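Local coordinates for putative Transcriptional Regulator (Rhodococcus sp., PDB 2IA2), which probably regulates transcription as an IclR-family repressor or activator, pairing a DNA-binding helix-turn-helix domain with a GAF-like domain likely to sense a small effector, at residues Ile190-Val193 with Arg194-Ile198. Numbering follows the deposited sequence.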
loop_
_atom_site.group_PDB
_atom_site.type_symbol
_atom_site.label_atom_id
_atom_site.label_comp_id
_atom_site.label_asym_id
_atom_site.label_seq_id
_atom_site.Cartn_x
_atom_site.Cartn_y
_atom_site.Cartn_z
ATOM N N ILE A 190 7.536 -7.150 -30.947
ATOM C CA ILE A 190 7.722 -6.868 -29.518
ATOM C C ILE A 190 8.477 -5.552 -29.265
ATOM O O ILE A 190 8.102 -4.793 -28.384
ATOM C CB ILE A 190 8.405 -8.037 -28.786
ATOM C CG1 ILE A 190 7.445 -9.223 -28.679
ATOM C CG2 ILE A 190 8.893 -7.606 -27.437
ATOM C CD1 ILE A 190 8.127 -10.568 -28.576
ATOM N N LEU A 191 9.544 -5.293 -30.024
ATOM C CA LEU A 191 10.244 -4.023 -29.904
ATOM C C LEU A 191 9.364 -2.848 -30.388
ATOM O O LEU A 191 9.474 -1.757 -29.832
ATOM C CB LEU A 191 11.612 -4.035 -30.630
ATOM C CG LEU A 191 12.604 -5.162 -30.299
ATOM C CD1 LEU A 191 13.933 -5.009 -31.118
ATOM C CD2 LEU A 191 12.873 -5.256 -28.815
ATOM N N ALA A 192 8.511 -3.057 -31.397
ATOM C CA ALA A 192 7.567 -1.988 -31.801
ATOM C C ALA A 192 6.661 -1.603 -30.613
ATOM O O ALA A 192 6.438 -0.438 -30.349
ATOM C CB ALA A 192 6.734 -2.412 -32.992
ATOM N N VAL A 193 6.175 -2.599 -29.873
ATOM C CA VAL A 193 5.393 -2.373 -28.660
ATOM C C VAL A 193 6.165 -1.540 -27.652
ATOM O O VAL A 193 5.620 -0.677 -27.007
ATOM C CB VAL A 193 5.010 -3.722 -27.997
ATOM C CG1 VAL A 193 4.304 -3.483 -26.670
ATOM C CG2 VAL A 193 4.138 -4.538 -28.945
ATOM N N ARG A 194 7.449 -1.824 -27.504
ATOM C CA ARG A 194 8.304 -1.029 -26.620
ATOM C C ARG A 194 8.256 0.444 -27.067
ATOM O O ARG A 194 8.016 1.314 -26.250
ATOM C CB ARG A 194 9.728 -1.581 -26.639
ATOM C CG ARG A 194 10.544 -1.386 -25.354
ATOM C CD ARG A 194 11.907 -2.125 -25.496
ATOM N NE ARG A 194 12.017 -3.451 -24.852
ATOM C CZ ARG A 194 13.150 -4.152 -24.762
ATOM N NH1 ARG A 194 14.262 -3.679 -25.315
ATOM N NH2 ARG A 194 13.183 -5.326 -24.145
ATOM N N ALA A 195 8.407 0.712 -28.369
ATOM C CA ALA A 195 8.345 2.097 -28.902
ATOM C C ALA A 195 6.946 2.766 -28.843
ATOM O O ALA A 195 6.841 3.929 -28.481
ATOM C CB ALA A 195 8.880 2.138 -30.334
ATOM N N ASP A 196 5.879 2.044 -29.185
ATOM C CA ASP A 196 4.528 2.641 -29.236
ATOM C C ASP A 196 3.818 2.776 -27.883
ATOM O O ASP A 196 2.875 3.564 -27.735
ATOM C CB ASP A 196 3.659 1.785 -30.148
ATOM C CG ASP A 196 4.253 1.646 -31.529
ATOM O OD1 ASP A 196 5.265 2.355 -31.814
ATOM O OD2 ASP A 196 3.708 0.847 -32.341
ATOM N N GLY A 197 4.215 1.961 -26.912
ATOM C CA GLY A 197 3.479 1.933 -25.646
ATOM C C GLY A 197 2.153 1.155 -25.713
ATOM O O GLY A 197 1.410 1.131 -24.760
ATOM N N ILE A 198 1.835 0.550 -26.851
ATOM C CA ILE A 198 0.629 -0.275 -26.979
ATOM C C ILE A 198 0.892 -1.404 -27.949
ATOM O O ILE A 198 1.854 -1.341 -28.685
ATOM C CB ILE A 198 -0.631 0.489 -27.460
ATOM C CG1 ILE A 198 -0.383 1.110 -28.799
ATOM C CG2 ILE A 198 -1.118 1.485 -26.398
ATOM C CD1 ILE A 198 -1.637 1.253 -29.640
#
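A chi1 of -151° swings CG of R194 roughly opposite the backbone N, while CG of L191 lies anti to the carbonyl carbon (chi1 -53°); the two side chains run next to each other in the same direction, a short-range pairing within the last turns of helix 183-196 of the IclR C-terminal, GAF-like domain. The chain of R194 bends at chi3, and L191 CD2 lies over one face of the guanidinium, offset toward its rim and 4.1 Å from R194 NH1. The polar end is anchored farther away: NE donates a hydrogen bond to the carbonyl oxygen of A156, at the end of helix 149-156, and NH1 forms a salt bridge with D160, at the start of helix 160-169. I190 and V193, on another side, pack their hydrocarbon branches against helix 149-156.

The backbone is a worked example of a helix ending at a C-terminal glycine with positive phi. Successive i to i+4 bonds run from R194 N to I190 O (3.2 Å), A195 N to L191 O (3.1 Å) and D196 N to A192 O, the last being the shortest at 2.8 Å. G197 N closes the ladder on V193 O at 3.0 Å, but that hydrogen bond is less straight, with an N-H...O angle of 142°. G197 then breaks the helical path, leading into strand 199-202 at the edge of the sheet. Beyond it, I198 rests on I246 and R250 of helix 246-264. Past the glycine the chain turns, and the carbonyl oxygen of I198 comes to 3.8 Å from V193 CG1 and 3.9 Å from V193 CG2.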